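361aa long hypothetical D-aminopeptidase (Pyrococcus horikoshii, PDB 2DRH) is of unknown function but, as a member of peptidase family S58, may act as an aminopeptidase. Local coordinates at residues F179-G184 and Y342-E347; R212-I217 and G270-N275; V220-E225 and L350-R355. All blocks are in the same frame, centred on the assembly; numbering follows the deposited sequence.

Contact 1 of 3, residues F179-G184 and Y342-E347; sequences FEFKGG and YALPKE
The phenyl ring of F181 takes L344 over one face, the methyl CD1 sitting 3.8 Å from the ring centroid and 22° off its normal, a CH-pi contact. The methyl is displaced toward the rim, so F181 CE2 approaches it most closely, at 3.5 Å from L344 CD1. Two torsions of L344 explain how the methyl gets there: CG lies anti to the backbone N (chi1 -176°), and the turn at chi2 then sends CD1 to the ring. P345 adds a looser touch, its CD lying 4.2 Å from F181 CE1, with the two side chains roughly at right angles. The opposite face of the ring receives the guanidinium of R212 in a cation-pi interaction, and the ring is thereby held between an aliphatic group and a cation. The carbonyl oxygen of Y342 comes to the ring edge, 3.4 Å from F181 CD1, but its hydrogen bond is with the backbone: K182 N donates to Y342 O at 3.1 Å, reaching it from above the carbonyl plane. Two waters extend this pairing of main chains. One is held by E180 O and Y342 N, while the other, 2.7 Å from L344 N, donates to K182 O. A leucine in place of F181 would probably leave the R212 cation without its aromatic mate and take from L344 CD1 the flat face on which it rests. K182 starts toward 342-347, but its NZ is bonded elsewhere, to T174 O, M176 O and G183 O. The whole illustrates a tight beta-hairpin, strands 177-178 and 181-182 joined through F179 and E180, both at positive phi as in a type I' turn, docked on the extended lead-in to a helix whose N-cap is P345.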
ATOM      1  N   PHE A 179       0.827  26.765 -12.625  1.00 22.29           N
ATOM      2  CA  PHE A 179       1.957  27.683 -12.500  1.00 22.63           C
ATOM      3  C   PHE A 179       1.487  29.128 -12.611  1.00 22.71           C
ATOM      4  O   PHE A 179       2.229  30.005 -13.047  1.00 22.06           O
ATOM      5  CB  PHE A 179       2.993  27.391 -13.591  1.00 21.56           C
ATOM      6  CG  PHE A 179       3.592  26.022 -13.497  1.00 24.30           C
ATOM      7  CD1 PHE A 179       4.497  25.712 -12.481  1.00 22.49           C
ATOM      8  CD2 PHE A 179       3.227  25.026 -14.399  1.00 22.67           C
ATOM      9  CE1 PHE A 179       5.027  24.429 -12.365  1.00 23.30           C
ATOM     10  CE2 PHE A 179       3.752  23.740 -14.290  1.00 23.78           C
ATOM     11  CZ  PHE A 179       4.652  23.441 -13.273  1.00 23.17           C
ATOM     12  N   GLU A 180       0.242  29.358 -12.214  1.00 22.12           N
ATOM     13  CA  GLU A 180      -0.362  30.682 -12.254  1.00 24.40           C
ATOM     14  C   GLU A 180      -0.498  31.254 -13.658  1.00 23.25           C
ATOM     15  O   GLU A 180      -0.516  32.466 -13.866  1.00 23.96           O
ATOM     16  CB  GLU A 180       0.378  31.634 -11.310  1.00 22.00           C
ATOM     17  CG  GLU A 180       0.262  31.156  -9.876  1.00 23.79           C
ATOM     18  CD  GLU A 180       0.967  32.044  -8.873  1.00 24.00           C
ATOM     19  OE1 GLU A 180       0.480  33.165  -8.611  1.00 24.26           O
ATOM     20  OE2 GLU A 180       2.010  31.608  -8.349  1.00 22.32           O
ATOM     21  N   PHE A 181      -0.599  30.338 -14.614  1.00 24.91           N
ATOM     22  CA  PHE A 181      -0.836  30.647 -16.015  1.00 22.68           C
ATOM     23  C   PHE A 181      -2.088  29.809 -16.250  1.00 24.31           C
ATOM     24  O   PHE A 181      -2.492  29.044 -15.366  1.00 23.04           O
ATOM     25  CB  PHE A 181       0.298  30.141 -16.907  1.00 23.18           C
ATOM     26  CG  PHE A 181       1.549  30.977 -16.840  1.00 22.36           C
ATOM     27  CD1 PHE A 181       1.526  32.318 -17.210  1.00 23.56           C
ATOM     28  CD2 PHE A 181       2.760  30.412 -16.444  1.00 22.22           C
ATOM     29  CE1 PHE A 181       2.696  33.088 -17.192  1.00 23.49           C
ATOM     30  CE2 PHE A 181       3.934  31.168 -16.421  1.00 20.71           C
ATOM     31  CZ  PHE A 181       3.903  32.507 -16.796  1.00 20.50           C
ATOM     32  N   LYS A 182      -2.719  29.937 -17.410  1.00 24.39           N
ATOM     33  CA  LYS A 182      -3.908  29.138 -17.657  1.00 23.71           C
ATOM     34  C   LYS A 182      -3.479  27.682 -17.797  1.00 23.88           C
ATOM     35  O   LYS A 182      -2.487  27.386 -18.465  1.00 24.25           O
ATOM     36  CB  LYS A 182      -4.605  29.590 -18.935  1.00 23.99           C
ATOM     37  CG  LYS A 182      -5.928  28.889 -19.194  1.00 24.90           C
ATOM     38  CD  LYS A 182      -6.968  29.263 -18.143  1.00 25.19           C
ATOM     39  CE  LYS A 182      -8.246  28.444 -18.316  1.00 23.10           C
ATOM     40  NZ  LYS A 182      -7.955  26.987 -18.250  1.00 20.59           N
ATOM     41  N   GLY A 183      -4.213  26.780 -17.147  1.00 23.68           N
ATOM     42  CA  GLY A 183      -3.901  25.364 -17.236  1.00 22.56           C
ATOM     43  C   GLY A 183      -4.921  24.674 -18.123  1.00 22.14           C
ATOM     44  O   GLY A 183      -5.619  25.341 -18.888  1.00 20.37           O
ATOM     45  N   GLY A 184      -5.016  23.349 -18.028  1.00 22.71           N
ATOM     46  CA  GLY A 184      -5.986  22.624 -18.835  1.00 22.39           C
ATOM     47  C   GLY A 184      -5.560  21.244 -19.314  1.00 22.10           C
ATOM     48  O   GLY A 184      -4.825  20.534 -18.632  1.00 21.28           O
ATOM     49  N   TYR A 342      -3.481  34.121 -17.504  1.00 25.69           N
ATOM     50  CA  TYR A 342      -3.038  34.354 -18.866  1.00 25.18           C
ATOM     51  C   TYR A 342      -2.280  33.169 -19.420  1.00 24.32           C
ATOM     52  O   TYR A 342      -1.552  32.498 -18.700  1.00 22.82           O
ATOM     53  CB  TYR A 342      -2.148  35.594 -18.939  1.00 25.73           C
ATOM     54  CG  TYR A 342      -2.849  36.869 -18.552  1.00 27.58           C
ATOM     55  CD1 TYR A 342      -2.993  37.231 -17.212  1.00 27.58           C
ATOM     56  CD2 TYR A 342      -3.380  37.712 -19.527  1.00 28.79           C
ATOM     57  CE1 TYR A 342      -3.650  38.408 -16.855  1.00 30.08           C
ATOM     58  CE2 TYR A 342      -4.039  38.887 -19.183  1.00 30.17           C
ATOM     59  CZ  TYR A 342      -4.170  39.229 -17.848  1.00 29.83           C
ATOM     60  OH  TYR A 342      -4.827  40.391 -17.511  1.00 32.89           O
ATOM     61  N   ALA A 343      -2.453  32.927 -20.713  1.00 26.03           N
ATOM     62  CA  ALA A 343      -1.777  31.826 -21.375  1.00 26.00           C
ATOM     63  C   ALA A 343      -0.288  32.108 -21.405  1.00 27.07           C
ATOM     64  O   ALA A 343       0.132  33.253 -21.576  1.00 27.12           O
ATOM     65  CB  ALA A 343      -2.297  31.669 -22.787  1.00 27.01           C
ATOM     66  N   LEU A 344       0.511  31.064 -21.228  1.00 27.58           N
ATOM     67  CA  LEU A 344       1.962  31.197 -21.257  1.00 27.04           C
ATOM     68  C   LEU A 344       2.382  31.878 -22.562  1.00 26.42           C
ATOM     69  O   LEU A 344       2.102  31.373 -23.648  1.00 29.24           O
ATOM     70  CB  LEU A 344       2.596  29.807 -21.173  1.00 27.03           C
ATOM     71  CG  LEU A 344       4.115  29.685 -21.095  1.00 25.58           C
ATOM     72  CD1 LEU A 344       4.613  30.202 -19.747  1.00 24.20           C
ATOM     73  CD2 LEU A 344       4.495  28.222 -21.281  1.00 25.89           C
ATOM     74  N   PRO A 345       3.054  33.039 -22.476  1.00 26.43           N
ATOM     75  CA  PRO A 345       3.502  33.767 -23.673  1.00 24.88           C
ATOM     76  C   PRO A 345       4.534  32.983 -24.492  1.00 24.53           C
ATOM     77  O   PRO A 345       5.713  32.936 -24.144  1.00 21.32           O
ATOM     78  CB  PRO A 345       4.070  35.060 -23.090  1.00 24.22           C
ATOM     79  CG  PRO A 345       4.560  34.632 -21.738  1.00 24.67           C
ATOM     80  CD  PRO A 345       3.416  33.778 -21.254  1.00 26.45           C
ATOM     81  N   LYS A 346       4.078  32.398 -25.598  1.00 25.67           N
ATOM     82  CA  LYS A 346       4.928  31.575 -26.460  1.00 27.34           C
ATOM     83  C   LYS A 346       6.134  32.244 -27.121  1.00 29.02           C
ATOM     84  O   LYS A 346       7.190  31.621 -27.248  1.00 28.96           O
ATOM     85  CB  LYS A 346       4.051  30.880 -27.509  1.00 27.92           C
ATOM     86  CG  LYS A 346       3.106  29.849 -26.888  1.00 29.04           C
ATOM     87  CD  LYS A 346       2.155  29.210 -27.902  1.00 31.32           C
ATOM     88  CE  LYS A 346       1.059  30.173 -28.339  1.00 33.90           C
ATOM     89  NZ  LYS A 346       0.215  30.644 -27.197  1.00 34.22           N
ATOM     90  N   GLU A 347       5.996  33.499 -27.547  1.00 31.00           N
ATOM     91  CA  GLU A 347       7.118  34.204 -28.167  1.00 32.03           C
ATOM     92  C   GLU A 347       8.136  34.549 -27.086  1.00 31.55           C
ATOM     93  O   GLU A 347       9.337  34.588 -27.332  1.00 30.41           O
ATOM     94  CB  GLU A 347       6.647  35.483 -28.859  1.00 33.01           C
ATOM     95  CG  GLU A 347       5.836  35.243 -30.117  1.00 38.62           C
ATOM     96  CD  GLU A 347       6.571  34.383 -31.131  1.00 41.20           C
ATOM     97  OE1 GLU A 347       7.765  34.650 -31.392  1.00 43.18           O
ATOM     98  OE2 GLU A 347       5.952  33.443 -31.674  1.00 43.93           O
TER
HETATM   99  O   HOH W   1      -1.504  34.217 -15.666  1.00 21.96           O
HETATM  100  O   HOH W   2      -0.601  28.682 -20.473  1.00 23.56           O

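Contact 2 of 3, residues R212-I217 and G270-N275; sequences REDLTI and GGYAYN
The two backbones meet where D214 and G270 bring their CA atoms within 4.8 Å, the one in a loop that follows strand 198-207, the other just beyond helix 252-268. G270 has a positive phi of 106° and ends that helix with a Schellman motif. Its CA-H is directed at D214 O, 3.6 Å from G270 CA. A side chain at G270 would collide with this same carbonyl, and at these backbone angles a CB would also press on the preceding carbonyl, so both the close approach and the helix ending call for glycine. D214 O also accepts the hydroxyl of T216, nearly along the C=O axis at 2.8 Å from T216 OG1, and a bond from a water. That water lies 2.6 Å from Y272 OH, in the plane of the ring at its edge, and so links the tyrosine to the opposite backbone. The example is a Schellman-terminated helix end against which a neighbouring loop docks, with two tyrosines that follow in the same chain turned back onto the same aspartate. D214 reaches them through its carboxylate, CG being placed beside the backbone N (chi1 -59°). Y274 OH donates to D214 OD2 at 2.6 Å, meeting the syn side but 31° out of the carboxylate plane; R211 N is a second donor to this oxygen. Y272 makes only van der Waals contact with the carboxylate, its CE1 lying 3.8 Å from D214 OD1. Nearer the main chain, D214 CB rests 3.4 Å from G270 O. The site borders a subunit interface: K313 of the second subunit makes a cation-pi contact with Y272 and packs on D214, while R261 and R257 of the same neighbour bond to A273 O and N275 OD1.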
ATOM      1  N   ARG A 212       4.089  29.962  -9.722  1.00 28.81           N
ATOM      2  CA  ARG A 212       4.642  30.576 -10.922  1.00 29.07           C
ATOM      3  C   ARG A 212       6.132  30.294 -11.121  1.00 28.64           C
ATOM      4  O   ARG A 212       6.559  29.918 -12.216  1.00 27.53           O
ATOM      5  CB  ARG A 212       4.405  32.094 -10.892  1.00 28.97           C
ATOM      6  CG  ARG A 212       5.038  32.847 -12.057  1.00 28.79           C
ATOM      7  CD  ARG A 212       4.475  32.391 -13.398  1.00 27.62           C
ATOM      8  NE  ARG A 212       3.092  32.813 -13.597  1.00 27.14           N
ATOM      9  CZ  ARG A 212       2.713  34.076 -13.756  1.00 27.79           C
ATOM     10  NH1 ARG A 212       3.613  35.052 -13.740  1.00 26.92           N
ATOM     11  NH2 ARG A 212       1.433  34.368 -13.922  1.00 27.66           N
ATOM     12  N   GLU A 213       6.914  30.465 -10.058  1.00 27.21           N
ATOM     13  CA  GLU A 213       8.356  30.265 -10.120  1.00 28.60           C
ATOM     14  C   GLU A 213       8.873  28.832 -10.196  1.00 27.92           C
ATOM     15  O   GLU A 213      10.075  28.628 -10.391  1.00 27.60           O
ATOM     16  CB  GLU A 213       9.037  30.977  -8.945  1.00 31.55           C
ATOM     17  CG  GLU A 213       8.282  30.878  -7.629  1.00 37.67           C
ATOM     18  CD  GLU A 213       6.930  31.571  -7.695  1.00 39.71           C
ATOM     19  OE1 GLU A 213       6.895  32.764  -8.062  1.00 44.30           O
ATOM     20  OE2 GLU A 213       5.906  30.927  -7.385  1.00 40.49           O
ATOM     21  N   ASP A 214       8.002  27.841 -10.040  1.00 25.49           N
ATOM     22  CA  ASP A 214       8.464  26.460 -10.118  1.00 25.19           C
ATOM     23  C   ASP A 214       8.632  26.007 -11.572  1.00 25.36           C
ATOM     24  O   ASP A 214       9.514  25.207 -11.883  1.00 25.21           O
ATOM     25  CB  ASP A 214       7.483  25.512  -9.417  1.00 26.39           C
ATOM     26  CG  ASP A 214       7.288  25.842  -7.942  1.00 26.97           C
ATOM     27  OD1 ASP A 214       8.266  26.228  -7.266  1.00 25.93           O
ATOM     28  OD2 ASP A 214       6.148  25.693  -7.460  1.00 28.97           O
ATOM     29  N   LEU A 215       7.788  26.534 -12.453  1.00 24.59           N
ATOM     30  CA  LEU A 215       7.794  26.169 -13.869  1.00 24.29           C
ATOM     31  C   LEU A 215       9.173  25.916 -14.476  1.00 25.54           C
ATOM     32  O   LEU A 215      10.029  26.804 -14.547  1.00 25.06           O
ATOM     33  CB  LEU A 215       7.040  27.230 -14.684  1.00 22.40           C
ATOM     34  CG  LEU A 215       6.849  26.959 -16.187  1.00 25.20           C
ATOM     35  CD1 LEU A 215       6.204  25.595 -16.416  1.00 21.48           C
ATOM     36  CD2 LEU A 215       5.995  28.060 -16.788  1.00 21.16           C
ATOM     37  N   THR A 216       9.371  24.678 -14.920  1.00 25.21           N
ATOM     38  CA  THR A 216      10.621  24.259 -15.529  1.00 24.46           C
ATOM     39  C   THR A 216      10.309  23.650 -16.893  1.00 24.15           C
ATOM     40  O   THR A 216       9.582  22.661 -16.979  1.00 21.20           O
ATOM     41  CB  THR A 216      11.305  23.203 -14.656  1.00 24.50           C
ATOM     42  OG1 THR A 216      11.360  23.681 -13.305  1.00 23.54           O
ATOM     43  CG2 THR A 216      12.719  22.923 -15.159  1.00 24.52           C
ATOM     44  N   ILE A 217      10.847  24.245 -17.955  1.00 23.08           N
ATOM     45  CA  ILE A 217      10.590  23.738 -19.302  1.00 23.36           C
ATOM     46  C   ILE A 217      11.869  23.276 -19.972  1.00 22.93           C
ATOM     47  O   ILE A 217      12.718  24.085 -20.333  1.00 24.46           O
ATOM     48  CB  ILE A 217       9.909  24.804 -20.194  1.00 21.59           C
ATOM     49  CG1 ILE A 217       8.567  25.215 -19.582  1.00 19.70           C
ATOM     50  CG2 ILE A 217       9.687  24.246 -21.598  1.00 20.34           C
ATOM     51  CD1 ILE A 217       7.781  26.216 -20.413  1.00 18.55           C
ATOM     52  N   GLY A 270       8.536  21.019 -12.652  1.00 20.12           N
ATOM     53  CA  GLY A 270       8.412  21.854 -11.467  1.00 19.47           C
ATOM     54  C   GLY A 270       7.290  21.418 -10.531  1.00 21.54           C
ATOM     55  O   GLY A 270       6.833  22.200  -9.682  1.00 19.70           O
ATOM     56  N   GLY A 271       6.835  20.175 -10.686  1.00 19.20           N
ATOM     57  CA  GLY A 271       5.774  19.653  -9.839  1.00 18.27           C
ATOM     58  C   GLY A 271       6.346  19.046  -8.566  1.00 19.89           C
ATOM     59  O   GLY A 271       7.055  18.033  -8.618  1.00 18.12           O
ATOM     60  N   TYR A 272       6.029  19.661  -7.422  1.00 19.33           N
ATOM     61  CA  TYR A 272       6.523  19.213  -6.126  1.00 18.66           C
ATOM     62  C   TYR A 272       5.476  18.526  -5.247  1.00 19.29           C
ATOM     63  O   TYR A 272       5.776  18.128  -4.114  1.00 17.88           O
ATOM     64  CB  TYR A 272       7.119  20.399  -5.353  1.00 19.32           C
ATOM     65  CG  TYR A 272       8.301  21.057  -6.041  1.00 20.14           C
ATOM     66  CD1 TYR A 272       8.109  22.034  -7.016  1.00 21.05           C
ATOM     67  CD2 TYR A 272       9.606  20.677  -5.741  1.00 19.57           C
ATOM     68  CE1 TYR A 272       9.188  22.615  -7.674  1.00 21.80           C
ATOM     69  CE2 TYR A 272      10.694  21.249  -6.393  1.00 19.90           C
ATOM     70  CZ  TYR A 272      10.479  22.217  -7.360  1.00 21.80           C
ATOM     71  OH  TYR A 272      11.554  22.776  -8.027  1.00 23.87           O
ATOM     72  N   ALA A 273       4.258  18.392  -5.764  1.00 18.09           N
ATOM     73  CA  ALA A 273       3.169  17.762  -5.025  1.00 19.05           C
ATOM     74  C   ALA A 273       2.964  18.437  -3.661  1.00 20.30           C
ATOM     75  O   ALA A 273       3.115  17.808  -2.613  1.00 18.31           O
ATOM     76  CB  ALA A 273       3.452  16.268  -4.839  1.00 14.69           C
ATOM     77  N   TYR A 274       2.631  19.722  -3.677  1.00 21.82           N
ATOM     78  CA  TYR A 274       2.391  20.436  -2.426  1.00 22.52           C
ATOM     79  C   TYR A 274       1.267  19.742  -1.666  1.00 22.54           C
ATOM     80  O   TYR A 274       0.551  18.891  -2.214  1.00 19.77           O
ATOM     81  CB  TYR A 274       2.022  21.897  -2.702  1.00 22.32           C
ATOM     82  CG  TYR A 274       3.150  22.688  -3.324  1.00 22.81           C
ATOM     83  CD1 TYR A 274       4.439  22.642  -2.785  1.00 24.04           C
ATOM     84  CD2 TYR A 274       2.932  23.491  -4.443  1.00 24.21           C
ATOM     85  CE1 TYR A 274       5.484  23.377  -3.348  1.00 24.29           C
ATOM     86  CE2 TYR A 274       3.972  24.232  -5.013  1.00 24.57           C
ATOM     87  CZ  TYR A 274       5.240  24.169  -4.459  1.00 24.17           C
ATOM     88  OH  TYR A 274       6.258  24.911  -5.009  1.00 26.64           O
ATOM     89  N   ASN A 275       1.105  20.115  -0.401  1.00 20.18           N
ATOM     90  CA  ASN A 275       0.090  19.504   0.434  1.00 18.33           C
ATOM     91  C   ASN A 275      -1.307  19.353  -0.159  1.00 17.44           C
ATOM     92  O   ASN A 275      -1.901  18.277  -0.075  1.00 16.57           O
ATOM     93  CB  ASN A 275      -0.041  20.251   1.753  1.00 17.59           C
ATOM     94  CG  ASN A 275      -1.101  19.646   2.633  1.00 18.28           C
ATOM     95  OD1 ASN A 275      -0.957  18.517   3.111  1.00 21.56           O
ATOM     96  ND2 ASN A 275      -2.184  20.381   2.845  1.00 18.18           N
TER
HETATM   97  O   HOH W   3      11.318  24.300 -10.100  1.00 33.14           O

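Contact 3 of 3, residues V220-E225 and L350-R355; sequences VPVGLE and LRIMRR
A pair of helices meets here, the one-turn helix 222-225 lying against the C-terminal helix 346-355. The short helix is introduced by P221, its N-cap residue, which is also the centre of an inverse gamma turn closed by V222 N and V220 O at 2.6 Å. The interface is largely apolar. V220, just ahead of the short helix, divides its branches between two partners: CG1, anti to the backbone N (chi1 -177°), lies 3.5 Å from I352 CG2, whereas CG2 is 3.8 Å from M353 SD. The methionine can reach the valine because the bends at chi2 and chi3 turn SD toward it, while CE carries on outward from the helix. V222 CG2 fits more loosely between the same two residues, 4.2 Å from M353 SD. On the other flank E225 and I352 run alongside each other, pointing opposite ways, and the methylene CB of the glutamate rests 3.7 Å from I352 CG1. The carboxylate has a separate task: OE2 is hydrogen-bonded to Y356 OH. R351, whose guanidinium has I352 CG1 over one face, forms its salt bridge with E348 within the C-terminal helix. I352 also packs on L226, G223 pairs through its backbone with L215, and V222 packs on I217, itself in contact with I324 of helix 309-328; P221, its CB pointing away from 350-355, touches R358 of the second subunit.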
ATOM      1  N   VAL A 220      14.902  24.586 -18.320  1.00 28.46           N
ATOM      2  CA  VAL A 220      14.997  26.036 -18.165  1.00 28.39           C
ATOM      3  C   VAL A 220      13.976  26.566 -17.157  1.00 27.40           C
ATOM      4  O   VAL A 220      12.782  26.295 -17.276  1.00 26.71           O
ATOM      5  CB  VAL A 220      14.776  26.741 -19.525  1.00 29.56           C
ATOM      6  CG1 VAL A 220      14.945  28.248 -19.370  1.00 31.30           C
ATOM      7  CG2 VAL A 220      15.757  26.191 -20.562  1.00 28.66           C
ATOM      8  N   PRO A 221      14.436  27.329 -16.148  1.00 27.06           N
ATOM      9  CA  PRO A 221      13.533  27.885 -15.133  1.00 27.04           C
ATOM     10  C   PRO A 221      12.633  28.990 -15.690  1.00 28.32           C
ATOM     11  O   PRO A 221      12.692  30.147 -15.257  1.00 29.47           O
ATOM     12  CB  PRO A 221      14.492  28.384 -14.054  1.00 27.19           C
ATOM     13  CG  PRO A 221      15.708  28.765 -14.832  1.00 25.61           C
ATOM     14  CD  PRO A 221      15.841  27.631 -15.824  1.00 26.14           C
ATOM     15  N   VAL A 222      11.798  28.608 -16.652  1.00 27.79           N
ATOM     16  CA  VAL A 222      10.875  29.520 -17.308  1.00 27.26           C
ATOM     17  C   VAL A 222       9.964  30.233 -16.311  1.00 28.55           C
ATOM     18  O   VAL A 222       9.480  31.327 -16.577  1.00 30.62           O
ATOM     19  CB  VAL A 222      10.007  28.764 -18.336  1.00 24.93           C
ATOM     20  CG1 VAL A 222       9.017  29.713 -18.977  1.00 25.24           C
ATOM     21  CG2 VAL A 222      10.901  28.111 -19.396  1.00 24.43           C
ATOM     22  N   GLY A 223       9.733  29.609 -15.163  1.00 29.56           N
ATOM     23  CA  GLY A 223       8.881  30.216 -14.155  1.00 31.02           C
ATOM     24  C   GLY A 223       9.469  31.492 -13.585  1.00 31.45           C
ATOM     25  O   GLY A 223       8.772  32.504 -13.467  1.00 31.27           O
ATOM     26  N   LEU A 224      10.751  31.448 -13.229  1.00 32.14           N
ATOM     27  CA  LEU A 224      11.439  32.611 -12.676  1.00 33.91           C
ATOM     28  C   LEU A 224      11.588  33.736 -13.695  1.00 33.95           C
ATOM     29  O   LEU A 224      11.400  34.913 -13.374  1.00 33.68           O
ATOM     30  CB  LEU A 224      12.816  32.206 -12.156  1.00 36.46           C
ATOM     31  CG  LEU A 224      12.800  31.349 -10.892  1.00 39.36           C
ATOM     32  CD1 LEU A 224      14.217  30.921 -10.551  1.00 40.68           C
ATOM     33  CD2 LEU A 224      12.178  32.145  -9.747  1.00 40.71           C
ATOM     34  N   GLU A 225      11.926  33.373 -14.928  1.00 32.77           N
ATOM     35  CA  GLU A 225      12.085  34.362 -15.983  1.00 31.75           C
ATOM     36  C   GLU A 225      10.780  35.121 -16.225  1.00 30.34           C
ATOM     37  O   GLU A 225      10.792  36.272 -16.660  1.00 30.41           O
ATOM     38  CB  GLU A 225      12.538  33.686 -17.281  1.00 33.09           C
ATOM     39  CG  GLU A 225      13.976  33.173 -17.274  1.00 34.58           C
ATOM     40  CD  GLU A 225      15.004  34.276 -17.034  1.00 35.74           C
ATOM     41  OE1 GLU A 225      14.775  35.426 -17.472  1.00 35.63           O
ATOM     42  OE2 GLU A 225      16.053  33.990 -16.420  1.00 36.07           O
ATOM     43  N   LEU A 350      10.046  31.450 -26.383  1.00 33.24           N
ATOM     44  CA  LEU A 350      11.089  31.180 -27.368  1.00 34.13           C
ATOM     45  C   LEU A 350      12.339  31.983 -27.034  1.00 34.68           C
ATOM     46  O   LEU A 350      13.460  31.493 -27.178  1.00 35.70           O
ATOM     47  CB  LEU A 350      10.611  31.530 -28.776  1.00 34.08           C
ATOM     48  CG  LEU A 350       9.637  30.540 -29.418  1.00 34.88           C
ATOM     49  CD1 LEU A 350       9.261  31.028 -30.808  1.00 33.97           C
ATOM     50  CD2 LEU A 350      10.281  29.163 -29.495  1.00 35.02           C
ATOM     51  N   ARG A 351      12.136  33.216 -26.583  1.00 34.68           N
ATOM     52  CA  ARG A 351      13.238  34.093 -26.206  1.00 34.76           C
ATOM     53  C   ARG A 351      14.027  33.508 -25.030  1.00 34.22           C
ATOM     54  O   ARG A 351      15.257  33.464 -25.059  1.00 33.98           O
ATOM     55  CB  ARG A 351      12.693  35.471 -25.825  1.00 35.01           C
ATOM     56  CG  ARG A 351      13.729  36.411 -25.249  1.00 33.93           C
ATOM     57  CD  ARG A 351      13.089  37.718 -24.806  1.00 34.43           C
ATOM     58  NE  ARG A 351      12.313  37.573 -23.576  1.00 32.59           N
ATOM     59  CZ  ARG A 351      12.836  37.473 -22.356  1.00 31.42           C
ATOM     60  NH1 ARG A 351      14.150  37.498 -22.181  1.00 28.78           N
ATOM     61  NH2 ARG A 351      12.038  37.362 -21.304  1.00 33.56           N
ATOM     62  N   ILE A 352      13.318  33.065 -23.994  1.00 33.53           N
ATOM     63  CA  ILE A 352      13.983  32.494 -22.826  1.00 33.62           C
ATOM     64  C   ILE A 352      14.750  31.225 -23.178  1.00 33.36           C
ATOM     65  O   ILE A 352      15.895  31.053 -22.764  1.00 31.96           O
ATOM     66  CB  ILE A 352      12.980  32.178 -21.689  1.00 32.84           C
ATOM     67  CG1 ILE A 352      12.600  33.466 -20.947  1.00 33.33           C
ATOM     68  CG2 ILE A 352      13.597  31.205 -20.694  1.00 33.17           C
ATOM     69  CD1 ILE A 352      11.292  34.065 -21.369  1.00 32.61           C
ATOM     70  N   MET A 353      14.117  30.340 -23.939  1.00 35.22           N
ATOM     71  CA  MET A 353      14.764  29.100 -24.340  1.00 36.62           C
ATOM     72  C   MET A 353      16.054  29.419 -25.090  1.00 36.83           C
ATOM     73  O   MET A 353      17.067  28.754 -24.901  1.00 36.05           O
ATOM     74  CB  MET A 353      13.827  28.260 -25.218  1.00 37.43           C
ATOM     75  CG  MET A 353      12.561  27.756 -24.503  1.00 37.44           C
ATOM     76  SD  MET A 353      12.846  26.836 -22.945  1.00 38.38           S
ATOM     77  CE  MET A 353      13.298  25.201 -23.580  1.00 35.76           C
ATOM     78  N   ARG A 354      16.018  30.448 -25.932  1.00 39.77           N
ATOM     79  CA  ARG A 354      17.204  30.852 -26.684  1.00 41.99           C
ATOM     80  C   ARG A 354      18.305  31.395 -25.771  1.00 42.67           C
ATOM     81  O   ARG A 354      19.481  31.103 -25.978  1.00 43.63           O
ATOM     82  CB  ARG A 354      16.848  31.900 -27.743  1.00 42.49           C
ATOM     83  CG  ARG A 354      16.409  31.311 -29.081  1.00 44.12           C
ATOM     84  CD  ARG A 354      16.474  32.357 -30.189  1.00 44.21           C
ATOM     85  NE  ARG A 354      15.444  33.380 -30.046  1.00 44.30           N
ATOM     86  CZ  ARG A 354      14.247  33.318 -30.621  1.00 45.56           C
ATOM     87  NH1 ARG A 354      13.927  32.281 -31.387  1.00 45.19           N
ATOM     88  NH2 ARG A 354      13.365  34.290 -30.422  1.00 44.78           N
ATOM     89  N   ARG A 355      17.928  32.182 -24.767  1.00 43.31           N
ATOM     90  CA  ARG A 355      18.904  32.736 -23.833  1.00 44.98           C
ATOM     91  C   ARG A 355      19.664  31.619 -23.115  1.00 46.02           C
ATOM     92  O   ARG A 355      20.803  31.805 -22.690  1.00 46.87           O
ATOM     93  CB  ARG A 355      18.215  33.629 -22.796  1.00 46.05           C
ATOM     94  CG  ARG A 355      19.149  34.117 -21.686  1.00 48.45           C
ATOM     95  CD  ARG A 355      18.391  34.805 -20.548  1.00 50.68           C
ATOM     96  NE  ARG A 355      17.930  36.149 -20.893  1.00 51.23           N
ATOM     97  CZ  ARG A 355      18.738  37.187 -21.100  1.00 53.09           C
ATOM     98  NH1 ARG A 355      20.053  37.038 -20.996  1.00 53.60           N
ATOM     99  NH2 ARG A 355      18.232  38.376 -21.410  1.00 52.27           N
TER

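Overall arrangement
Read from the N terminus, the chain first lays down 179-184, then 212-217 and 220-225, and later meets each again. Contact 2 closes the shortest loop when 270-275 returns to 212-217, bringing helix 222-225, strand 240-246 and helix 252-268 within its span. Contact 1 closes a longer one at 342-347 and encloses contact 2 entirely. Contact 3, made last by 350-355, crosses both. Contacts 1 and 3 share helix 346-355 but have no further touch, whereas R212 and L215 join contact 2 to contact 1 and L215, E213 and I217 join it to contact 3. Together they tie the hairpin, the loops and the C-terminal helix, contacts 2 and 3 also reaching the second subunit.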